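Long-range contacts in diaminopimelate decarboxylase (Methanocaldococcus jannaschii, PDB 1TWI), which catalyses the pyridoxal-phosphate-dependent decarboxylation of meso-diaminopimelate to L-lysine, the final step of lysine biosynthesis: residues L32-E37 with R402-S407; I253-D258 with L295-G300; Y301-V306 with V378-D383. One frame throughout, in Å; residues are numbered along the deposited sequence.

Contact 1. Residues L32-E37 with R402-S407; sequences LYVMSE and RMVLTS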
loop_
_atom_site.group_PDB
_atom_site.type_symbol
_atom_site.label_atom_id
_atom_site.label_comp_id
_atom_site.label_asym_id
_atom_site.label_seq_id
_atom_site.Cartn_x
_atom_site.Cartn_y
_atom_site.Cartn_z
ATOM N N LEU A 32 14.545 -9.999 2.238
ATOM C CA LEU A 32 15.258 -9.842 0.962
ATOM C C LEU A 32 14.463 -10.349 -0.258
ATOM O O LEU A 32 13.994 -11.479 -0.244
ATOM C CB LEU A 32 16.574 -10.675 1.012
ATOM C CG LEU A 32 17.546 -10.649 -0.166
ATOM C CD1 LEU A 32 18.240 -9.293 -0.129
ATOM C CD2 LEU A 32 18.635 -11.744 -0.049
ATOM N N TYR A 33 14.370 -9.551 -1.315
ATOM C CA TYR A 33 13.739 -10.003 -2.560
ATOM C C TYR A 33 14.858 -10.617 -3.391
ATOM O O TYR A 33 15.974 -10.043 -3.479
ATOM C CB TYR A 33 13.189 -8.827 -3.375
ATOM C CG TYR A 33 11.754 -8.452 -3.033
ATOM C CD1 TYR A 33 10.683 -9.124 -3.624
ATOM C CD2 TYR A 33 11.465 -7.421 -2.156
ATOM C CE1 TYR A 33 9.372 -8.773 -3.362
ATOM C CE2 TYR A 33 10.116 -7.059 -1.867
ATOM C CZ TYR A 33 9.090 -7.756 -2.490
ATOM O OH TYR A 33 7.753 -7.458 -2.288
ATOM N N VAL A 34 14.596 -11.772 -4.002
ATOM C CA VAL A 34 15.598 -12.385 -4.890
ATOM C C VAL A 34 14.851 -12.494 -6.254
ATOM O O VAL A 34 13.761 -13.104 -6.356
ATOM C CB VAL A 34 16.006 -13.808 -4.391
ATOM C CG1 VAL A 34 17.062 -14.483 -5.367
ATOM C CG2 VAL A 34 16.604 -13.692 -2.957
ATOM N N MET A 35 15.438 -11.949 -7.299
ATOM C CA MET A 35 14.823 -12.003 -8.605
ATOM C C MET A 35 15.691 -12.898 -9.441
ATOM O O MET A 35 16.898 -12.642 -9.535
ATOM C CB MET A 35 14.786 -10.596 -9.239
ATOM C CG MET A 35 13.775 -9.653 -8.519
ATOM S SD MET A 35 12.007 -10.227 -8.693
ATOM C CE MET A 35 11.693 -9.923 -10.373
ATOM N N SER A 36 15.094 -13.916 -10.073
ATOM C CA SER A 36 15.863 -14.857 -10.938
ATOM C C SER A 36 15.919 -14.312 -12.369
ATOM O O SER A 36 14.881 -14.192 -13.071
ATOM C CB SER A 36 15.191 -16.253 -10.970
ATOM O OG SER A 36 15.787 -17.054 -11.990
ATOM N N GLU A 37 17.126 -13.979 -12.818
ATOM C CA GLU A 37 17.280 -13.457 -14.160
ATOM C C GLU A 37 16.880 -14.520 -15.172
ATOM O O GLU A 37 16.209 -14.220 -16.154
ATOM C CB GLU A 37 18.739 -13.050 -14.402
ATOM C CG GLU A 37 19.018 -12.605 -15.848
ATOM C CD GLU A 37 20.459 -12.140 -15.964
ATOM O OE1 GLU A 37 20.711 -10.935 -15.840
ATOM O OE2 GLU A 37 21.357 -12.977 -16.119
ATOM N N ARG A 402 16.106 -4.713 0.607
ATOM C CA ARG A 402 17.111 -4.923 -0.428
ATOM C C ARG A 402 16.539 -5.929 -1.410
ATOM O O ARG A 402 15.632 -6.664 -1.054
ATOM C CB ARG A 402 18.350 -5.576 0.166
ATOM C CG ARG A 402 19.432 -4.602 0.537
ATOM C CD ARG A 402 20.609 -5.317 1.185
ATOM N NE ARG A 402 21.794 -4.473 1.147
ATOM C CZ ARG A 402 22.995 -4.889 1.536
ATOM N NH1 ARG A 402 23.154 -6.149 2.026
ATOM N NH2 ARG A 402 24.048 -4.079 1.365
ATOM N N MET A 403 17.097 -5.952 -2.627
ATOM C CA MET A 403 16.739 -6.931 -3.648
ATOM C C MET A 403 18.028 -7.316 -4.374
ATOM O O MET A 403 18.845 -6.431 -4.669
ATOM C CB MET A 403 15.822 -6.371 -4.743
ATOM C CG MET A 403 14.584 -5.660 -4.194
ATOM S SD MET A 403 13.182 -5.758 -5.414
ATOM C CE MET A 403 13.946 -4.794 -6.870
ATOM N N VAL A 404 18.177 -8.607 -4.704
ATOM C CA VAL A 404 19.332 -9.061 -5.459
ATOM C C VAL A 404 18.803 -9.774 -6.708
ATOM O O VAL A 404 17.615 -10.203 -6.751
ATOM C CB VAL A 404 20.236 -10.058 -4.677
ATOM C CG1 VAL A 404 20.945 -9.343 -3.521
ATOM C CG2 VAL A 404 19.407 -11.240 -4.098
ATOM N N LEU A 405 19.673 -9.857 -7.720
ATOM C CA LEU A 405 19.399 -10.533 -8.979
ATOM C C LEU A 405 20.353 -11.741 -9.031
ATOM O O LEU A 405 21.577 -11.572 -8.851
ATOM C CB LEU A 405 19.692 -9.624 -10.187
ATOM C CG LEU A 405 19.393 -10.280 -11.559
ATOM C CD1 LEU A 405 17.900 -10.306 -11.905
ATOM C CD2 LEU A 405 20.162 -9.542 -12.616
ATOM N N THR A 406 19.801 -12.953 -9.200
ATOM C CA THR A 406 20.631 -14.148 -9.303
ATOM C C THR A 406 20.718 -14.367 -10.792
ATOM O O THR A 406 19.703 -14.381 -11.493
ATOM C CB THR A 406 20.005 -15.400 -8.607
ATOM O OG1 THR A 406 18.653 -15.554 -9.045
ATOM C CG2 THR A 406 20.075 -15.271 -7.093
ATOM N N SER A 407 21.941 -14.584 -11.249
ATOM C CA SER A 407 22.265 -14.671 -12.660
ATOM C C SER A 407 23.409 -15.673 -12.856
ATOM O O SER A 407 24.118 -16.015 -11.897
ATOM C CB SER A 407 22.719 -13.264 -13.093
ATOM O OG SER A 407 23.450 -13.257 -14.311
#
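The parallel pairing of strand 32-36 with strand 402-407 belongs to the beta domain of a class-II decarboxylase, and it illustrates how an amino-terminal strand can be built into a sheet made of much later chain. Tyr33 lies beside Met403, Val34 beside Val404 and Met35 beside Leu405, and the strand axes are twisted 24° against each other. The shortest backbone bond runs from Met35 N to Val404 O (2.8 Å). The last, from Glu37 N to Thr406 O (2.9 Å), carries the pairing past the strand into the first turn of helix 37-58.

On one face Tyr33 and Met403 run side by side, with Met403 CG 3.6 Å from Tyr33 CB. Met403 CG lies beside the backbone N (chi1 -51°) and the chain runs on nearly extended at chi2, which brings SD to 4.5 Å from the centroid of the Tyr33 ring, a Met-aromatic contact of oblique geometry. At the far end of the ring Tyr33 OH is hydrogen-bonded to the carbonyl oxygen of Asp326.

The other face is aliphatic at its middle. Val34 CG2 meets Val404 CG2, while Val34 CG1 is 3.6 Å from Thr406 CG2, the two side chains crossing at about a right angle. Polar anchorage comes from Asp17, whose OD2 is hydrogen-bonded to both Thr406 OG1 and Ser36 OG; the latter also caps helix 37-58 through Gln39 N.

At the end of the pair the extended side chain of Glu37 passes Leu405, with Glu37 CB 3.8 Å from Leu405 CD1. Its carboxylate is shared: OE1 bonds His432 NE2 of the second subunit, whereas Ser407 OG donates to Glu37 OE2 (2.8 Å) from above the carboxylate plane, 45° out of it.

Contact 2. Residues I253-D258 with L295-G300; sequences IPYYKD and LVATAG
A loop meets the end region of a short helix here, the two backbones coming closest at Ile253 and Ala297, whose CA atoms are 7.4 Å apart. Segment 253-258 is loop throughout and contains an inverse gamma turn centred on Pro254, which the weak bond from Tyr255 N to Ile253 O closes. Segment 295-300 continues from helix 293-296 and keeps helical backbone angles from Ala297 to Ala299. There the turns are tight: Ala299 N bonds Val296 O and Gly300 N bonds Ala297 O, before the chain straightens into strand 300-311.

The join itself is small and apolar. Ile253 points at the turn, its CG1 3.9 Å from Ala297 CB. Beyond it, Ile253 CD1 slides past Thr298 CG2 at 4.1 Å, and Pro254 CD reaches the same methyl, crossing Thr298 at about a right angle. With chi1 of Thr298 at 58°, its OG1 lies between the backbone N and the carbonyl carbon, and the methyl is what faces the loop; the hydroxyl is bonded to Asn43 ND2.

Ile253 also shapes its own loop. Its CD1 lies 3.4 Å above the plane of the Tyr255 ring, over the centre, and so sits between that ring and Thr298. Further along, Lys257 curls back so that NZ donates to Pro254 O (2.6 Å), nearly along the C=O axis.

Tyr255 carries the arrangement into the catalytic centre: its OH bonds Arg293 NH1, and its ring makes a cation-pi contact with Arg329, both of which line the pocket of the bound lysine and are inferred to bind substrate. The side chain of Ile253 is about 7 Å from the bound pyridoxal phosphate. The two segments follow neighbouring parallel strands, 244-246 and 286-289, of the alpha/beta-barrel, a fold whose active sites lie at the carboxyl ends of its strands.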
loop_
_atom_site.group_PDB
_atom_site.type_symbol
_atom_site.label_atom_id
_atom_site.label_comp_id
_atom_site.label_asym_id
_atom_site.label_seq_id
_atom_site.Cartn_x
_atom_site.Cartn_y
_atom_site.Cartn_z
ATOM N N ILE A 253 -0.840 -16.177 -13.336
ATOM C CA ILE A 253 0.336 -16.992 -13.107
ATOM C C ILE A 253 -0.029 -18.049 -12.037
ATOM O O ILE A 253 -0.991 -17.885 -11.274
ATOM C CB ILE A 253 1.574 -16.109 -12.669
ATOM C CG1 ILE A 253 1.346 -15.509 -11.278
ATOM C CG2 ILE A 253 1.832 -15.025 -13.726
ATOM C CD1 ILE A 253 2.162 -16.265 -10.121
ATOM N N PRO A 254 0.737 -19.144 -11.958
ATOM C CA PRO A 254 0.366 -20.162 -10.958
ATOM C C PRO A 254 0.711 -19.915 -9.467
ATOM O O PRO A 254 1.689 -20.460 -8.960
ATOM C CB PRO A 254 1.013 -21.449 -11.542
ATOM C CG PRO A 254 2.306 -20.924 -12.220
ATOM C CD PRO A 254 1.936 -19.523 -12.742
ATOM N N TYR A 255 -0.090 -19.096 -8.773
ATOM C CA TYR A 255 0.176 -18.875 -7.376
ATOM C C TYR A 255 -0.069 -20.202 -6.636
ATOM O O TYR A 255 0.696 -20.541 -5.750
ATOM C CB TYR A 255 -0.745 -17.802 -6.800
ATOM C CG TYR A 255 -0.322 -16.416 -7.222
ATOM C CD1 TYR A 255 0.863 -15.824 -6.729
ATOM C CD2 TYR A 255 -1.087 -15.717 -8.151
ATOM C CE1 TYR A 255 1.265 -14.529 -7.166
ATOM C CE2 TYR A 255 -0.686 -14.430 -8.613
ATOM C CZ TYR A 255 0.481 -13.851 -8.107
ATOM O OH TYR A 255 0.820 -12.573 -8.532
ATOM N N TYR A 256 -1.169 -20.887 -6.972
ATOM C CA TYR A 256 -1.505 -22.207 -6.438
ATOM C C TYR A 256 -0.699 -23.172 -7.317
ATOM O O TYR A 256 -0.641 -22.986 -8.517
ATOM C CB TYR A 256 -3.011 -22.482 -6.585
ATOM C CG TYR A 256 -3.780 -21.894 -5.427
ATOM C CD1 TYR A 256 -3.750 -22.497 -4.179
ATOM C CD2 TYR A 256 -4.503 -20.705 -5.579
ATOM C CE1 TYR A 256 -4.430 -21.926 -3.115
ATOM C CE2 TYR A 256 -5.187 -20.127 -4.515
ATOM C CZ TYR A 256 -5.148 -20.738 -3.307
ATOM O OH TYR A 256 -5.854 -20.184 -2.280
ATOM N N LYS A 257 -0.066 -24.172 -6.718
ATOM C CA LYS A 257 0.781 -25.100 -7.448
ATOM C C LYS A 257 0.191 -26.488 -7.797
ATOM O O LYS A 257 0.858 -27.306 -8.457
ATOM C CB LYS A 257 2.048 -25.313 -6.644
ATOM C CG LYS A 257 2.669 -23.995 -6.094
ATOM C CD LYS A 257 3.209 -23.199 -7.286
ATOM C CE LYS A 257 3.896 -21.897 -6.840
ATOM N NZ LYS A 257 4.049 -21.075 -8.070
ATOM N N ASP A 258 -1.048 -26.726 -7.392
ATOM C CA ASP A 258 -1.730 -28.023 -7.606
ATOM C C ASP A 258 -2.505 -28.171 -8.933
ATOM O O ASP A 258 -2.825 -29.294 -9.359
ATOM C CB ASP A 258 -2.664 -28.265 -6.425
ATOM C CG ASP A 258 -3.822 -27.256 -6.387
ATOM O OD1 ASP A 258 -3.599 -26.030 -6.602
ATOM O OD2 ASP A 258 -4.971 -27.692 -6.144
ATOM N N LEU A 295 5.298 -11.938 -16.851
ATOM C CA LEU A 295 6.719 -11.915 -17.179
ATOM C C LEU A 295 7.589 -11.963 -15.932
ATOM O O LEU A 295 8.672 -12.544 -15.973
ATOM C CB LEU A 295 7.168 -10.659 -17.933
ATOM C CG LEU A 295 6.705 -10.672 -19.394
ATOM C CD1 LEU A 295 7.165 -9.416 -20.037
ATOM C CD2 LEU A 295 7.271 -11.923 -20.117
ATOM N N VAL A 296 7.162 -11.335 -14.839
ATOM C CA VAL A 296 8.049 -11.286 -13.694
ATOM C C VAL A 296 7.645 -11.933 -12.382
ATOM O O VAL A 296 8.505 -12.172 -11.548
ATOM C CB VAL A 296 8.468 -9.789 -13.402
ATOM C CG1 VAL A 296 9.158 -9.191 -14.665
ATOM C CG2 VAL A 296 7.201 -8.904 -13.037
ATOM N N ALA A 297 6.361 -12.225 -12.188
ATOM C CA ALA A 297 5.941 -12.739 -10.904
ATOM C C ALA A 297 6.676 -13.967 -10.416
ATOM O O ALA A 297 7.151 -13.979 -9.278
ATOM C CB ALA A 297 4.382 -13.051 -10.917
ATOM N N THR A 298 6.741 -15.000 -11.261
ATOM C CA THR A 298 7.375 -16.265 -10.843
ATOM C C THR A 298 8.901 -16.166 -10.695
ATOM O O THR A 298 9.530 -17.111 -10.251
ATOM C CB THR A 298 7.073 -17.412 -11.870
ATOM O OG1 THR A 298 7.535 -17.032 -13.149
ATOM C CG2 THR A 298 5.569 -17.685 -11.944
ATOM N N ALA A 299 9.500 -15.038 -11.100
ATOM C CA ALA A 299 10.942 -14.885 -10.966
ATOM C C ALA A 299 11.332 -14.334 -9.568
ATOM O O ALA A 299 12.523 -14.341 -9.208
ATOM C CB ALA A 299 11.486 -13.903 -12.062
ATOM N N GLY A 300 10.350 -13.879 -8.808
ATOM C CA GLY A 300 10.642 -13.260 -7.496
ATOM C C GLY A 300 10.326 -14.056 -6.253
ATOM O O GLY A 300 9.266 -14.696 -6.172
#

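Contact 3. Residues Y301-V306 with V378-D383; sequences YLLGKV and VLAIFD
The carbonyl oxygen of Leu302 is gripped twice from across the sheet, by Ile381 N at 2.8 Å and by a weaker CA-H...O contact from Ala380 CA at 3.4 Å. Strands 300-311 and 378-382 are antiparallel neighbours in the beta domain. Leu302 with Ile381 and Gly304 with Leu379 are hydrogen-bonded pairs, each joined by two bonds; Leu303 with Ala380 lies between them as a non-hydrogen-bonded pair.

On one face Leu303 meets two smaller neighbours: Leu303 CB touches Val378 CG1, and Leu303 CD2 lies 3.7 Å from Ala380 CB. On the reverse face Leu302 and Ile381 lie side by side. Past Gly304, which contributes no side chain, Val306 CG2 approaches Leu379 CG at 3.9 Å. Val318 and Ile320 of the adjoining strand 316-320 also touch Val306 and Leu379.

Near the carboxyl end of strand 378-382 the rings of Tyr301 and Phe382 form a T-shaped (edge-to-face) stack, with planes at 79° and centroids 5.0 Å apart. Tyr301 supplies the edge, its CG turned beside the backbone N (chi1 -60°), and its CE2 stands 3.7 Å above the plane of the Phe382 ring, over the centre.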
loop_
_atom_site.group_PDB
_atom_site.type_symbol
_atom_site.label_atom_id
_atom_site.label_comp_id
_atom_site.label_asym_id
_atom_site.label_seq_id
_atom_site.Cartn_x
_atom_site.Cartn_y
_atom_site.Cartn_z
ATOM N N TYR A 301 11.250 -14.050 -5.289
ATOM C CA TYR A 301 11.043 -14.774 -4.033
ATOM C C TYR A 301 11.376 -13.790 -2.941
ATOM O O TYR A 301 12.296 -13.016 -3.109
ATOM C CB TYR A 301 12.005 -15.972 -3.931
ATOM C CG TYR A 301 11.761 -16.945 -5.089
ATOM C CD1 TYR A 301 12.295 -16.675 -6.346
ATOM C CD2 TYR A 301 10.902 -18.076 -4.941
ATOM C CE1 TYR A 301 11.998 -17.459 -7.441
ATOM C CE2 TYR A 301 10.598 -18.909 -6.055
ATOM C CZ TYR A 301 11.153 -18.575 -7.297
ATOM O OH TYR A 301 10.848 -19.282 -8.443
ATOM N N LEU A 302 10.619 -13.815 -1.840
ATOM C CA LEU A 302 10.910 -12.932 -0.717
ATOM C C LEU A 302 11.334 -13.783 0.498
ATOM O O LEU A 302 10.550 -14.630 0.976
ATOM C CB LEU A 302 9.675 -12.093 -0.356
ATOM C CG LEU A 302 9.791 -11.153 0.865
ATOM C CD1 LEU A 302 10.949 -10.144 0.691
ATOM C CD2 LEU A 302 8.470 -10.452 1.036
ATOM N N LEU A 303 12.563 -13.548 0.983
ATOM C CA LEU A 303 13.089 -14.293 2.126
ATOM C C LEU A 303 12.911 -13.475 3.388
ATOM O O LEU A 303 13.190 -12.273 3.414
ATOM C CB LEU A 303 14.602 -14.585 1.926
ATOM C CG LEU A 303 14.951 -15.166 0.545
ATOM C CD1 LEU A 303 16.479 -15.443 0.418
ATOM C CD2 LEU A 303 14.152 -16.437 0.329
ATOM N N GLY A 304 12.406 -14.126 4.421
ATOM C CA GLY A 304 12.174 -13.467 5.691
ATOM C C GLY A 304 12.662 -14.391 6.802
ATOM O O GLY A 304 12.353 -15.582 6.807
ATOM N N LYS A 305 13.450 -13.853 7.714
ATOM C CA LYS A 305 13.938 -14.649 8.786
ATOM C C LYS A 305 12.937 -14.695 9.939
ATOM O O LYS A 305 12.233 -13.693 10.265
ATOM C CB LYS A 305 15.302 -14.117 9.254
ATOM C CG LYS A 305 15.854 -14.832 10.519
ATOM C CD LYS A 305 17.399 -14.587 10.727
ATOM C CE LYS A 305 17.719 -13.149 11.080
ATOM N NZ LYS A 305 19.192 -13.042 11.405
ATOM N N VAL A 306 12.878 -15.864 10.569
ATOM C CA VAL A 306 12.003 -16.077 11.720
ATOM C C VAL A 306 12.617 -15.547 12.999
ATOM O O VAL A 306 13.689 -16.026 13.410
ATOM C CB VAL A 306 11.727 -17.585 11.894
ATOM C CG1 VAL A 306 10.876 -17.806 13.152
ATOM C CG2 VAL A 306 10.961 -18.096 10.623
ATOM N N VAL A 378 14.925 -19.321 7.655
ATOM C CA VAL A 378 14.572 -18.341 6.629
ATOM C C VAL A 378 13.398 -18.948 5.850
ATOM O O VAL A 378 13.497 -20.108 5.408
ATOM C CB VAL A 378 15.759 -18.139 5.675
ATOM C CG1 VAL A 378 15.363 -17.153 4.519
ATOM C CG2 VAL A 378 17.010 -17.558 6.489
ATOM N N LEU A 379 12.293 -18.207 5.729
ATOM C CA LEU A 379 11.178 -18.702 4.958
ATOM C C LEU A 379 11.229 -17.995 3.592
ATOM O O LEU A 379 11.689 -16.845 3.516
ATOM C CB LEU A 379 9.828 -18.360 5.611
ATOM C CG LEU A 379 9.596 -18.768 7.064
ATOM C CD1 LEU A 379 8.127 -18.505 7.390
ATOM C CD2 LEU A 379 9.892 -20.296 7.238
ATOM N N ALA A 380 10.786 -18.675 2.526
ATOM C CA ALA A 380 10.713 -18.065 1.208
ATOM C C ALA A 380 9.223 -17.961 0.802
ATOM O O ALA A 380 8.446 -18.971 0.839
ATOM C CB ALA A 380 11.478 -18.919 0.178
ATOM N N ILE A 381 8.822 -16.763 0.393
ATOM C CA ILE A 381 7.450 -16.544 -0.053
ATOM C C ILE A 381 7.601 -16.455 -1.553
ATOM O O ILE A 381 8.293 -15.567 -2.096
ATOM C CB ILE A 381 6.910 -15.207 0.528
ATOM C CG1 ILE A 381 6.900 -15.295 2.074
ATOM C CG2 ILE A 381 5.448 -14.935 0.010
ATOM C CD1 ILE A 381 6.906 -13.815 2.764
ATOM N N PHE A 382 6.934 -17.370 -2.246
ATOM C CA PHE A 382 7.021 -17.442 -3.705
ATOM C C PHE A 382 6.208 -16.439 -4.505
ATOM O O PHE A 382 5.204 -15.928 -4.046
ATOM C CB PHE A 382 6.526 -18.803 -4.212
ATOM C CG PHE A 382 7.525 -19.935 -4.058
ATOM C CD1 PHE A 382 8.345 -20.013 -2.921
ATOM C CD2 PHE A 382 7.582 -20.944 -5.006
ATOM C CE1 PHE A 382 9.201 -21.110 -2.742
ATOM C CE2 PHE A 382 8.438 -22.069 -4.853
ATOM C CZ PHE A 382 9.240 -22.140 -3.715
ATOM N N ASP A 383 6.674 -16.212 -5.730
ATOM C CA ASP A 383 5.929 -15.486 -6.740
ATOM C C ASP A 383 5.624 -14.038 -6.338
ATOM O O ASP A 383 4.489 -13.583 -6.408
ATOM C CB ASP A 383 4.640 -16.282 -6.986
ATOM C CG ASP A 383 4.923 -17.719 -7.442
ATOM O OD1 ASP A 383 5.797 -17.882 -8.330
ATOM O OD2 ASP A 383 4.302 -18.684 -6.932
#

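In the fold
Continuity of chain and sheet unites the three contacts. Segment 295-300 of contact 2 runs straight into strand 300-311, which carries the segment 301-306 of contact 3, and together they flank strand 32-36 of contact 1: Ser36 N lies 2.7 Å from Ala299 O, and Val34 N lies 2.8 Å from Tyr301 O, both probable hydrogen bonds. Contact 2, on the barrel side, is tied to contact 3 in the beta domain by a salt bridge between Lys257 NZ and Asp383 OD2 (2.7 Å). The substrate site lies close to this meeting of domains: the side chain of Tyr255 is about 3 Å from that of Arg329, whereas those of Tyr33 and Ile381 are each about 8 Å from it.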